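Local coordinates for protein tapirin (Caldicellulosiruptor kristjanssonii, PDB 6N2B) that binds cellulose and probably helps the extremely thermophilic cells adhere to it, its C-terminal domain being a beta-helix with a bound calcium ion, at residues 204-209 and 244-249; 227-232 and 415-420; 461-466 and 471-476. All coordinates share one frame; numbering follows the deposited sequence.

Overall arrangement
Following the chain from the N terminus, contact 1 comes first. It closes a loop between 204-209 and 244-249, joining the first strands of the modelled chain. Contact 2 crosses it along the chain: 227-232 lies inside that loop, while its partner 415-420 follows 183 residues later, after most of the beta-helix. It ties strand 227-230 to the loop that runs back after helix 408-413. The two contacts touch, with centres about 11 Å apart. Contact 3 follows in series and closes a short local turn at the end of helix 459-470, beside the calcium site. Its centre lies about 26 Å from that of contact 1.

Contact 1 of 3, residues 204-209 and 244-249; sequences LFEYAV and GVNNLI
Glu206 OE2 is gripped by two groups, Asn246 ND2 across the contact and the hydroxyl of Ser227 on the strand between the two segments. The amide bond runs from Asn246 ND2 to Glu206 OE2 at 3.1 Å. It is fairly straight, with an angle of 164° at the hydrogen. The donor comes to the syn side of the oxygen but stands 29° out of the carboxylate plane. On the amide side the oxygen lies nearly in the plane of the Asn246 group. Glu206 reaches over with CG opposite its backbone N (chi1 154°), and the bend at chi2 turns the carboxylate to its partners. Asn246 CB lies 3.5 Å from Glu206 OE2. The other end of the amide, Asn246 OD1, accepts a bond from Lys267 NZ, which helps fix the amide's rotation.

The second meeting is simple packing: the CD1 methyl of Ile249 lies against the hydroxyl end of Tyr207, and the side chains cross at about a right angle. The hydroxyl is hydrogen-bonded to the backbone oxygen of Trp201.

Both segments reach the first strands of the modelled chain. Strand 227-230 pairs in parallel with 207-211 and with 240-250, and strand 510-513 lies on the other side of 207-211. The side chains of contact 1 therefore reach past this middle strand, Tyr207 packing on Ser227 and Tyr229. Helix 536-546 packs against Phe205.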
ATOM      1  N   LEU A 204       5.497  -9.036  11.199  1.00 17.94           N
ATOM      2  CA  LEU A 204       6.260  -9.010   9.955  1.00 17.61           C
ATOM      3  C   LEU A 204       5.755 -10.048   8.960  1.00 23.71           C
ATOM      4  O   LEU A 204       5.751  -9.806   7.749  1.00 22.37           O
ATOM      5  CB  LEU A 204       7.748  -9.226  10.245  1.00 22.29           C
ATOM      6  CG  LEU A 204       8.710  -9.557   9.098  1.00 20.29           C
ATOM      7  CD1 LEU A 204       9.164  -8.312   8.346  1.00 14.54           C
ATOM      8  CD2 LEU A 204       9.905 -10.273   9.660  1.00 21.09           C
ATOM      9  N   PHE A 205       5.311 -11.203   9.445  1.00 22.65           N
ATOM     10  CA  PHE A 205       4.906 -12.281   8.553  1.00 23.54           C
ATOM     11  C   PHE A 205       3.502 -12.109   7.990  1.00 25.75           C
ATOM     12  O   PHE A 205       3.048 -12.981   7.237  1.00 26.10           O
ATOM     13  CB  PHE A 205       5.057 -13.620   9.282  1.00 27.92           C
ATOM     14  CG  PHE A 205       6.474 -13.886   9.685  1.00 33.25           C
ATOM     15  CD1 PHE A 205       7.407 -14.287   8.741  1.00 26.33           C
ATOM     16  CD2 PHE A 205       6.902 -13.635  10.975  1.00 26.96           C
ATOM     17  CE1 PHE A 205       8.730 -14.485   9.088  1.00 25.65           C
ATOM     18  CE2 PHE A 205       8.217 -13.817  11.319  1.00 25.83           C
ATOM     19  CZ  PHE A 205       9.134 -14.250  10.372  1.00 28.41           C
ATOM     20  N   GLU A 206       2.818 -11.011   8.328  1.00 22.09           N
ATOM     21  CA  GLU A 206       1.570 -10.640   7.679  1.00 21.68           C
ATOM     22  C   GLU A 206       1.793  -9.895   6.364  1.00 21.74           C
ATOM     23  O   GLU A 206       0.868  -9.791   5.554  1.00 27.09           O
ATOM     24  CB  GLU A 206       0.719  -9.806   8.647  1.00 21.42           C
ATOM     25  CG  GLU A 206      -0.301  -8.815   8.018  1.00 26.84           C
ATOM     26  CD  GLU A 206      -1.429  -9.491   7.204  1.00 36.61           C
ATOM     27  OE1 GLU A 206      -1.674 -10.709   7.373  1.00 36.49           O
ATOM     28  OE2 GLU A 206      -2.062  -8.793   6.373  1.00 27.30           O
ATOM     29  N   TYR A 207       3.001  -9.432   6.085  1.00 19.40           N
ATOM     30  CA  TYR A 207       3.199  -8.534   4.957  1.00 20.78           C
ATOM     31  C   TYR A 207       3.480  -9.300   3.665  1.00 20.88           C
ATOM     32  O   TYR A 207       4.253 -10.266   3.649  1.00 13.56           O
ATOM     33  CB  TYR A 207       4.298  -7.522   5.286  1.00 13.21           C
ATOM     34  CG  TYR A 207       3.699  -6.517   6.236  1.00 19.18           C
ATOM     35  CD1 TYR A 207       3.587  -6.796   7.603  1.00 14.06           C
ATOM     36  CD2 TYR A 207       3.145  -5.335   5.758  1.00 17.02           C
ATOM     37  CE1 TYR A 207       2.993  -5.897   8.468  1.00 13.97           C
ATOM     38  CE2 TYR A 207       2.538  -4.429   6.616  1.00 16.62           C
ATOM     39  CZ  TYR A 207       2.458  -4.714   7.964  1.00 18.01           C
ATOM     40  OH  TYR A 207       1.844  -3.804   8.797  1.00 17.13           O
ATOM     41  N   ALA A 208       2.768  -8.905   2.601  1.00 18.23           N
ATOM     42  CA  ALA A 208       3.155  -9.313   1.260  1.00 18.20           C
ATOM     43  C   ALA A 208       4.382  -8.530   0.806  1.00 21.12           C
ATOM     44  O   ALA A 208       5.296  -9.087   0.177  1.00 19.00           O
ATOM     45  CB  ALA A 208       1.987  -9.118   0.299  1.00 13.90           C
ATOM     46  N   VAL A 209       4.436  -7.249   1.153  1.00 13.59           N
ATOM     47  CA  VAL A 209       5.599  -6.413   0.894  1.00 17.54           C
ATOM     48  C   VAL A 209       5.981  -5.749   2.210  1.00 16.28           C
ATOM     49  O   VAL A 209       5.208  -4.958   2.759  1.00 19.23           O
ATOM     50  CB  VAL A 209       5.328  -5.359  -0.195  1.00 14.23           C
ATOM     51  CG1 VAL A 209       6.562  -4.517  -0.454  1.00 13.89           C
ATOM     52  CG2 VAL A 209       4.891  -6.019  -1.468  1.00 10.71           C
ATOM     53  N   GLY A 244      -7.662  -6.975  -1.913  1.00 14.42           N
ATOM     54  CA  GLY A 244      -7.756  -7.647  -0.627  1.00 16.71           C
ATOM     55  C   GLY A 244      -6.594  -7.422   0.328  1.00 19.21           C
ATOM     56  O   GLY A 244      -6.340  -8.279   1.177  1.00 19.09           O
ATOM     57  N   VAL A 245      -5.888  -6.289   0.221  1.00 13.17           N
ATOM     58  CA  VAL A 245      -4.817  -5.970   1.157  1.00 14.95           C
ATOM     59  C   VAL A 245      -5.413  -5.581   2.506  1.00 19.52           C
ATOM     60  O   VAL A 245      -6.351  -4.776   2.591  1.00 21.46           O
ATOM     61  CB  VAL A 245      -3.932  -4.842   0.597  1.00 17.48           C
ATOM     62  CG1 VAL A 245      -3.112  -4.189   1.711  1.00 12.03           C
ATOM     63  CG2 VAL A 245      -3.002  -5.383  -0.471  1.00 19.44           C
ATOM     64  N   ASN A 246      -4.860  -6.138   3.576  1.00 18.18           N
ATOM     65  CA  ASN A 246      -5.368  -5.837   4.910  1.00 24.67           C
ATOM     66  C   ASN A 246      -4.897  -4.470   5.402  1.00 22.58           C
ATOM     67  O   ASN A 246      -5.707  -3.610   5.764  1.00 24.46           O
ATOM     68  CB  ASN A 246      -4.948  -6.939   5.882  1.00 27.19           C
ATOM     69  CG  ASN A 246      -5.738  -8.221   5.675  1.00 26.97           C
ATOM     70  OD1 ASN A 246      -6.928  -8.186   5.361  1.00 27.32           O
ATOM     71  ND2 ASN A 246      -5.077  -9.358   5.847  1.00 30.08           N
ATOM     72  N   ASN A 247      -3.596  -4.245   5.435  1.00 16.21           N
ATOM     73  CA  ASN A 247      -3.085  -2.945   5.845  1.00 24.13           C
ATOM     74  C   ASN A 247      -2.061  -2.434   4.835  1.00 25.55           C
ATOM     75  O   ASN A 247      -1.373  -3.218   4.171  1.00 25.55           O
ATOM     76  CB  ASN A 247      -2.463  -3.002   7.266  1.00 20.49           C
ATOM     77  CG  ASN A 247      -3.352  -3.751   8.275  1.00 26.99           C
ATOM     78  OD1 ASN A 247      -4.406  -3.253   8.679  1.00 32.42           O
ATOM     79  ND2 ASN A 247      -2.917  -4.935   8.695  1.00 20.46           N
ATOM     80  N   LEU A 248      -1.985  -1.109   4.708  1.00 18.87           N
ATOM     81  CA  LEU A 248      -0.905  -0.436   3.989  1.00 15.61           C
ATOM     82  C   LEU A 248      -0.377   0.621   4.942  1.00 19.40           C
ATOM     83  O   LEU A 248      -1.009   1.664   5.101  1.00 25.55           O
ATOM     84  CB  LEU A 248      -1.387   0.191   2.691  1.00 14.49           C
ATOM     85  CG  LEU A 248      -0.347   0.756   1.709  1.00 17.38           C
ATOM     86  CD1 LEU A 248      -0.994   0.996   0.382  1.00 17.31           C
ATOM     87  CD2 LEU A 248       0.301   2.056   2.170  1.00 19.57           C
ATOM     88  N   ILE A 249       0.768   0.371   5.562  1.00 17.89           N
ATOM     89  CA  ILE A 249       1.370   1.312   6.506  1.00 23.00           C
ATOM     90  C   ILE A 249       2.601   1.945   5.869  1.00 16.94           C
ATOM     91  O   ILE A 249       3.542   1.243   5.481  1.00 18.07           O
ATOM     92  CB  ILE A 249       1.751   0.633   7.826  1.00 21.20           C
ATOM     93  CG1 ILE A 249       0.498   0.139   8.551  1.00 14.94           C
ATOM     94  CG2 ILE A 249       2.590   1.591   8.662  1.00 16.06           C
ATOM     95  CD1 ILE A 249       0.784  -0.764   9.709  1.00 11.54           C
TER

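Contact 2 of 3, residues 227-232 and 415-420; sequences SIYSGE and FDFDSR
Tyr229 and Phe417 stack face to face, and the tyrosine can be followed outward along its ring. Its CB leaves strand 227-230 toward the loop, and with chi1 at 168° the ring swings to the carbonyl side of CA. CE1 is the first atom to meet the phenylalanine, 3.7 Å from Phe417 CD1 and nearly as close to Phe417 CG. CZ then lies 3.8 Å from Phe417 CG, near the root of that ring. At the tip, Tyr229 OH rests 3.5 Å from Phe417 CB. The two side chains thus slide past each other in opposite directions. The ring centroids are 4.4 Å apart and the planes are 25° from parallel.

The hydroxyl also has a polar partner. A water lies 3.0 Å from Tyr229 OH, at the edge of the ring and in its plane. That water gives a weak bond to Asp418 OD2, while Asp418 OD1 is held in a salt bridge by Arg212. Phe415 lies over the opposite face of the Phe417 ring, its CD2 above the centre. With an alanine in place of Tyr229, the Phe417 face would probably lose its stacking partner and the bridging water its hydroxyl.

Tyr229 sits on a strand flanked by 207-211 and 240-250, and its ring also stacks with Tyr210. The loop after helix 408-413 here lies against the side of the beta-helix.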
ATOM      1  N   SER A 227      -0.328  -7.639   3.750  1.00 16.42           N
ATOM      2  CA  SER A 227      -0.230  -6.221   4.005  1.00 15.30           C
ATOM      3  C   SER A 227       1.037  -5.680   3.366  1.00 18.11           C
ATOM      4  O   SER A 227       1.910  -6.427   2.919  1.00 14.64           O
ATOM      5  CB  SER A 227      -0.260  -5.925   5.501  1.00 15.68           C
ATOM      6  OG  SER A 227      -1.438  -6.433   6.084  1.00 18.59           O
ATOM      7  N   ILE A 228       1.111  -4.355   3.337  1.00 12.83           N
ATOM      8  CA  ILE A 228       2.177  -3.609   2.698  1.00 12.18           C
ATOM      9  C   ILE A 228       2.719  -2.647   3.735  1.00 18.87           C
ATOM     10  O   ILE A 228       1.944  -1.956   4.407  1.00 19.56           O
ATOM     11  CB  ILE A 228       1.664  -2.840   1.467  1.00 16.54           C
ATOM     12  CG1 ILE A 228       1.271  -3.813   0.356  1.00 19.86           C
ATOM     13  CG2 ILE A 228       2.671  -1.834   0.981  1.00  8.43           C
ATOM     14  CD1 ILE A 228       0.034  -3.382  -0.384  1.00 17.04           C
ATOM     15  N   TYR A 229       4.041  -2.619   3.884  1.00 17.64           N
ATOM     16  CA  TYR A 229       4.717  -1.695   4.781  1.00 15.14           C
ATOM     17  C   TYR A 229       5.890  -1.076   4.050  1.00 15.75           C
ATOM     18  O   TYR A 229       6.608  -1.768   3.322  1.00 14.95           O
ATOM     19  CB  TYR A 229       5.249  -2.390   6.054  1.00 14.85           C
ATOM     20  CG  TYR A 229       6.194  -1.495   6.838  1.00 19.49           C
ATOM     21  CD1 TYR A 229       5.696  -0.459   7.622  1.00 23.30           C
ATOM     22  CD2 TYR A 229       7.579  -1.658   6.769  1.00 18.20           C
ATOM     23  CE1 TYR A 229       6.530   0.374   8.325  1.00 23.12           C
ATOM     24  CE2 TYR A 229       8.428  -0.823   7.463  1.00 15.25           C
ATOM     25  CZ  TYR A 229       7.894   0.192   8.245  1.00 25.70           C
ATOM     26  OH  TYR A 229       8.709   1.043   8.963  1.00 29.80           O
ATOM     27  N   SER A 230       6.110   0.208   4.289  1.00 16.50           N
ATOM     28  CA  SER A 230       7.351   0.859   3.899  1.00 16.07           C
ATOM     29  C   SER A 230       7.808   1.823   4.979  1.00 16.80           C
ATOM     30  O   SER A 230       7.002   2.569   5.544  1.00 18.25           O
ATOM     31  CB  SER A 230       7.211   1.634   2.596  1.00 25.27           C
ATOM     32  OG  SER A 230       8.047   2.772   2.628  1.00 22.67           O
ATOM     33  N   GLY A 231       9.116   1.819   5.238  1.00 21.21           N
ATOM     34  CA  GLY A 231       9.705   2.773   6.164  1.00 18.91           C
ATOM     35  C   GLY A 231       9.957   4.151   5.587  1.00 19.63           C
ATOM     36  O   GLY A 231      10.030   5.116   6.349  1.00 19.18           O
ATOM     37  N   GLU A 232      10.095   4.267   4.264  1.00 19.65           N
ATOM     38  CA  GLU A 232      10.270   5.552   3.596  1.00 19.02           C
ATOM     39  C   GLU A 232       9.180   5.788   2.553  1.00 24.67           C
ATOM     40  O   GLU A 232       7.997   5.635   2.857  1.00 35.79           O
ATOM     41  CB  GLU A 232      11.648   5.637   2.943  1.00 30.87           C
ATOM     42  CG  GLU A 232      12.815   5.477   3.917  1.00 32.53           C
ATOM     43  CD  GLU A 232      12.947   6.635   4.889  1.00 45.80           C
ATOM     44  OE1 GLU A 232      12.682   7.800   4.497  1.00 41.57           O
ATOM     45  OE2 GLU A 232      13.327   6.372   6.050  1.00 54.84           O
ATOM     46  N   PHE A 415       4.734   2.777  17.081  1.00 34.43           N
ATOM     47  CA  PHE A 415       5.414   1.499  16.904  1.00 35.25           C
ATOM     48  C   PHE A 415       6.698   1.710  16.110  1.00 38.81           C
ATOM     49  O   PHE A 415       6.662   2.247  14.992  1.00 33.00           O
ATOM     50  CB  PHE A 415       4.502   0.494  16.206  1.00 35.45           C
ATOM     51  CG  PHE A 415       4.985  -0.913  16.298  1.00 36.15           C
ATOM     52  CD1 PHE A 415       4.689  -1.690  17.402  1.00 34.74           C
ATOM     53  CD2 PHE A 415       5.747  -1.461  15.282  1.00 30.65           C
ATOM     54  CE1 PHE A 415       5.137  -2.995  17.485  1.00 34.62           C
ATOM     55  CE2 PHE A 415       6.199  -2.765  15.364  1.00 27.59           C
ATOM     56  CZ  PHE A 415       5.893  -3.532  16.465  1.00 25.11           C
ATOM     57  N   ASP A 416       7.833   1.302  16.698  1.00 35.18           N
ATOM     58  CA  ASP A 416       9.147   1.442  16.062  1.00 34.82           C
ATOM     59  C   ASP A 416       9.461   0.141  15.317  1.00 32.76           C
ATOM     60  O   ASP A 416      10.135  -0.762  15.819  1.00 28.18           O
ATOM     61  CB  ASP A 416      10.200   1.793  17.108  1.00 35.30           C
ATOM     62  CG  ASP A 416      11.591   1.982  16.514  1.00 41.13           C
ATOM     63  OD1 ASP A 416      11.757   1.829  15.283  1.00 41.10           O
ATOM     64  OD2 ASP A 416      12.524   2.286  17.293  1.00 37.47           O
ATOM     65  N   PHE A 417       8.948   0.061  14.081  1.00 36.50           N
ATOM     66  CA  PHE A 417       9.077  -1.148  13.269  1.00 26.37           C
ATOM     67  C   PHE A 417      10.525  -1.602  13.185  1.00 31.54           C
ATOM     68  O   PHE A 417      10.817  -2.799  13.285  1.00 27.09           O
ATOM     69  CB  PHE A 417       8.524  -0.907  11.860  1.00 20.12           C
ATOM     70  CG  PHE A 417       7.023  -1.006  11.763  1.00 31.23           C
ATOM     71  CD1 PHE A 417       6.221   0.115  11.975  1.00 36.74           C
ATOM     72  CD2 PHE A 417       6.409  -2.212  11.453  1.00 25.80           C
ATOM     73  CE1 PHE A 417       4.842   0.034  11.889  1.00 21.72           C
ATOM     74  CE2 PHE A 417       5.019  -2.301  11.365  1.00 23.90           C
ATOM     75  CZ  PHE A 417       4.241  -1.176  11.581  1.00 26.23           C
ATOM     76  N   ASP A 418      11.447  -0.657  13.012  1.00 29.05           N
ATOM     77  CA  ASP A 418      12.851  -1.015  12.864  1.00 31.46           C
ATOM     78  C   ASP A 418      13.399  -1.668  14.115  1.00 30.06           C
ATOM     79  O   ASP A 418      14.303  -2.505  14.030  1.00 38.32           O
ATOM     80  CB  ASP A 418      13.665   0.224  12.539  1.00 44.40           C
ATOM     81  CG  ASP A 418      13.991   0.322  11.090  1.00 47.37           C
ATOM     82  OD1 ASP A 418      14.514  -0.686  10.560  1.00 70.26           O
ATOM     83  OD2 ASP A 418      13.725   1.391  10.492  1.00 45.50           O
ATOM     84  N   SER A 419      12.867  -1.299  15.279  1.00 29.43           N
ATOM     85  CA  SER A 419      13.380  -1.819  16.536  1.00 31.24           C
ATOM     86  C   SER A 419      13.181  -3.325  16.668  1.00 28.77           C
ATOM     87  O   SER A 419      13.839  -3.952  17.505  1.00 30.97           O
ATOM     88  CB  SER A 419      12.707  -1.097  17.702  1.00 27.74           C
ATOM     89  OG  SER A 419      11.347  -1.463  17.812  1.00 31.13           O
ATOM     90  N   ARG A 420      12.307  -3.921  15.859  1.00 21.50           N
ATOM     91  CA  ARG A 420      11.990  -5.333  16.012  1.00 25.11           C
ATOM     92  C   ARG A 420      13.022  -6.264  15.382  1.00 27.83           C
ATOM     93  O   ARG A 420      12.920  -7.485  15.567  1.00 28.46           O
ATOM     94  CB  ARG A 420      10.609  -5.614  15.419  1.00 25.23           C
ATOM     95  CG  ARG A 420       9.559  -4.627  15.846  1.00 23.46           C
ATOM     96  CD  ARG A 420       9.512  -4.482  17.356  1.00 26.41           C
ATOM     97  NE  ARG A 420       9.217  -5.735  18.054  1.00 26.65           N
ATOM     98  CZ  ARG A 420       9.248  -5.871  19.381  1.00 29.72           C
ATOM     99  NH1 ARG A 420       8.970  -7.034  19.942  1.00 19.08           N
ATOM    100  NH2 ARG A 420       9.560  -4.833  20.153  1.00 49.99           N
TER
HETATM  101  O   HOH W   1      11.580   0.604   8.401  0.90 28.00           O

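Contact 3 of 3, residues 461-466 and 471-476; sequences ELITEV and GSFPSN. With CA (calcium ion), chain C.
Val466 and Phe473 meet at about a right angle, the methyl branch CG1 of the valine pointing onto a face of the ring. This is a CH-pi contact. Val466 CG1 stands 3.7 Å from the centroid of the Phe473 ring and 18° off its normal. The closest carbon is Phe473 CG, 3.5 Å from Val466 CG1, so the methyl sits a little toward the inner rim. Val466 CB lies over the same ring, 3.9 Å from Phe473 CD2.

In the phenylalanine, a first torsion of -168° sends the ring back toward the helix. This brings CE2 against the turn of helix before Val466. There the helix backbone meets the ring at its edge, with Ile463 CA 4.0 Å from Phe473 CE2. The side chain of Ile463 adds a looser contact, its CG1 at 4.3 Å from Phe473 CE2. Gly471 leaves the helix with positive phi, which favours glycine, and the chain then folds back to bring Phe473 into place.

Glu465, next to Val466, takes no part in this packing. Its OE1 binds the calcium ion at 2.5 Å. Asp429 and the backbone oxygens of Val431, Ala433 and Leu436 also bind it. The second carboxylate oxygen, OE2, is hydrogen-bonded to Ser438.

Helix 459-470 thus joins the calcium-binding loop through Glu465 to the segment 471-476 through Val466. Leu462 of the same helix lies near Leu436, and beyond the contact the chain enters strand 478-483.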
ATOM      1  N   GLU A 461      20.080 -15.558 -11.458  1.00 25.70           N
ATOM      2  CA  GLU A 461      20.520 -16.081 -10.170  1.00 21.52           C
ATOM      3  C   GLU A 461      19.458 -16.956  -9.521  1.00 20.68           C
ATOM      4  O   GLU A 461      19.769 -18.013  -8.960  1.00 18.33           O
ATOM      5  CB  GLU A 461      20.883 -14.923  -9.263  1.00 20.94           C
ATOM      6  CG  GLU A 461      22.054 -14.152  -9.789  1.00 29.30           C
ATOM      7  CD  GLU A 461      22.243 -12.864  -9.050  1.00 35.90           C
ATOM      8  OE1 GLU A 461      21.245 -12.403  -8.432  1.00 26.18           O
ATOM      9  OE2 GLU A 461      23.379 -12.326  -9.087  1.00 38.58           O
ATOM     10  N   LEU A 462      18.198 -16.532  -9.610  1.00 22.15           N
ATOM     11  CA  LEU A 462      17.091 -17.254  -8.990  1.00 18.28           C
ATOM     12  C   LEU A 462      16.919 -18.652  -9.581  1.00 17.94           C
ATOM     13  O   LEU A 462      16.710 -19.622  -8.844  1.00 15.76           O
ATOM     14  CB  LEU A 462      15.819 -16.433  -9.162  1.00 16.32           C
ATOM     15  CG  LEU A 462      14.587 -16.659  -8.319  1.00 15.77           C
ATOM     16  CD1 LEU A 462      14.938 -16.603  -6.846  1.00 13.58           C
ATOM     17  CD2 LEU A 462      13.585 -15.582  -8.685  1.00 15.28           C
ATOM     18  N   ILE A 463      16.978 -18.770 -10.908  1.00 19.06           N
ATOM     19  CA  ILE A 463      16.911 -20.082 -11.551  1.00 20.58           C
ATOM     20  C   ILE A 463      18.072 -20.967 -11.084  1.00 26.29           C
ATOM     21  O   ILE A 463      17.882 -22.144 -10.743  1.00 24.29           O
ATOM     22  CB  ILE A 463      16.902 -19.926 -13.086  1.00 22.04           C
ATOM     23  CG1 ILE A 463      15.640 -19.206 -13.553  1.00 18.38           C
ATOM     24  CG2 ILE A 463      17.007 -21.262 -13.765  1.00 16.98           C
ATOM     25  CD1 ILE A 463      15.813 -18.567 -14.896  1.00 18.13           C
ATOM     26  N   THR A 464      19.289 -20.410 -11.052  1.00 15.12           N
ATOM     27  CA  THR A 464      20.430 -21.171 -10.555  1.00 19.42           C
ATOM     28  C   THR A 464      20.210 -21.615  -9.110  1.00 19.29           C
ATOM     29  O   THR A 464      20.282 -22.811  -8.798  1.00 20.59           O
ATOM     30  CB  THR A 464      21.717 -20.345 -10.673  1.00 24.25           C
ATOM     31  OG1 THR A 464      21.962 -20.018 -12.048  1.00 29.43           O
ATOM     32  CG2 THR A 464      22.906 -21.126 -10.137  1.00 17.42           C
ATOM     33  N   GLU A 465      19.930 -20.664  -8.216  1.00 16.86           N
ATOM     34  CA  GLU A 465      19.848 -20.983  -6.795  1.00 17.90           C
ATOM     35  C   GLU A 465      18.732 -21.980  -6.504  1.00 21.09           C
ATOM     36  O   GLU A 465      18.954 -22.984  -5.818  1.00 26.34           O
ATOM     37  CB  GLU A 465      19.647 -19.712  -5.977  1.00 17.17           C
ATOM     38  CG  GLU A 465      19.577 -19.971  -4.487  1.00 17.80           C
ATOM     39  CD  GLU A 465      20.962 -20.071  -3.882  1.00 25.42           C
ATOM     40  OE1 GLU A 465      21.922 -19.789  -4.637  1.00 26.12           O
ATOM     41  OE2 GLU A 465      21.091 -20.415  -2.676  1.00 19.25           O
ATOM     42  N   VAL A 466      17.525 -21.728  -7.012  1.00 14.66           N
ATOM     43  CA  VAL A 466      16.396 -22.597  -6.680  1.00 20.90           C
ATOM     44  C   VAL A 466      16.666 -24.036  -7.127  1.00 20.40           C
ATOM     45  O   VAL A 466      16.513 -24.982  -6.347  1.00 22.60           O
ATOM     46  CB  VAL A 466      15.087 -22.041  -7.282  1.00 29.09           C
ATOM     47  CG1 VAL A 466      13.993 -23.081  -7.252  1.00 19.31           C
ATOM     48  CG2 VAL A 466      14.620 -20.785  -6.527  1.00 17.27           C
ATOM     49  N   GLY A 471      16.617 -29.495  -6.800  1.00 26.08           N
ATOM     50  CA  GLY A 471      16.716 -30.389  -7.935  1.00 15.33           C
ATOM     51  C   GLY A 471      15.707 -30.118  -9.026  1.00 19.52           C
ATOM     52  O   GLY A 471      15.595 -30.917  -9.958  1.00 18.22           O
ATOM     53  N   SER A 472      14.952 -29.030  -8.922  1.00 22.43           N
ATOM     54  CA  SER A 472      14.010 -28.584  -9.945  1.00 21.85           C
ATOM     55  C   SER A 472      13.540 -27.194  -9.546  1.00 24.96           C
ATOM     56  O   SER A 472      14.048 -26.598  -8.586  1.00 20.56           O
ATOM     57  CB  SER A 472      12.833 -29.551 -10.100  1.00 18.49           C
ATOM     58  OG  SER A 472      12.056 -29.625  -8.910  1.00 19.09           O
ATOM     59  N   PHE A 473      12.536 -26.703 -10.265  1.00 23.48           N
ATOM     60  CA  PHE A 473      11.969 -25.372 -10.031  1.00 20.68           C
ATOM     61  C   PHE A 473      10.512 -25.446 -10.475  1.00 23.18           C
ATOM     62  O   PHE A 473      10.160 -25.039 -11.590  1.00 19.45           O
ATOM     63  CB  PHE A 473      12.757 -24.309 -10.810  1.00 15.56           C
ATOM     64  CG  PHE A 473      12.451 -22.881 -10.425  1.00 15.85           C
ATOM     65  CD1 PHE A 473      11.284 -22.537  -9.742  1.00 26.48           C
ATOM     66  CD2 PHE A 473      13.329 -21.869 -10.772  1.00 13.86           C
ATOM     67  CE1 PHE A 473      11.012 -21.217  -9.410  1.00 18.09           C
ATOM     68  CE2 PHE A 473      13.066 -20.539 -10.434  1.00 17.40           C
ATOM     69  CZ  PHE A 473      11.917 -20.216  -9.753  1.00 15.94           C
ATOM     70  N   PRO A 474       9.639 -26.028  -9.649  1.00 32.03           N
ATOM     71  CA  PRO A 474       8.250 -26.222 -10.082  1.00 26.97           C
ATOM     72  C   PRO A 474       7.509 -24.903 -10.070  1.00 28.92           C
ATOM     73  O   PRO A 474       7.794 -24.013  -9.264  1.00 27.76           O
ATOM     74  CB  PRO A 474       7.676 -27.201  -9.049  1.00 24.78           C
ATOM     75  CG  PRO A 474       8.494 -26.981  -7.811  1.00 15.58           C
ATOM     76  CD  PRO A 474       9.847 -26.452  -8.246  1.00 24.69           C
ATOM     77  N   SER A 475       6.557 -24.774 -10.992  1.00 30.90           N
ATOM     78  CA  SER A 475       5.862 -23.505 -11.137  1.00 21.44           C
ATOM     79  C   SER A 475       5.081 -23.134  -9.885  1.00 24.87           C
ATOM     80  O   SER A 475       4.839 -21.945  -9.648  1.00 31.44           O
ATOM     81  CB  SER A 475       4.933 -23.563 -12.346  1.00 28.48           C
ATOM     82  OG  SER A 475       3.839 -24.433 -12.102  1.00 40.24           O
ATOM     83  N   ASN A 476       4.715 -24.113  -9.060  1.00 31.79           N
ATOM     84  CA  ASN A 476       3.904 -23.872  -7.872  1.00 29.69           C
ATOM     85  C   ASN A 476       4.730 -23.517  -6.629  1.00 26.13           C
ATOM     86  O   ASN A 476       4.156 -23.400  -5.541  1.00 26.86           O
ATOM     87  CB  ASN A 476       2.991 -25.091  -7.596  1.00 25.42           C
ATOM     88  CG  ASN A 476       3.728 -26.282  -6.931  1.00 34.55           C
ATOM     89  OD1 ASN A 476       4.955 -26.304  -6.816  1.00 32.19           O
ATOM     90  ND2 ASN A 476       2.957 -27.272  -6.484  1.00 27.86           N
TER
HETATM   91 CA    CA C 601      23.968 -20.022  -3.251  1.00 51.62          CA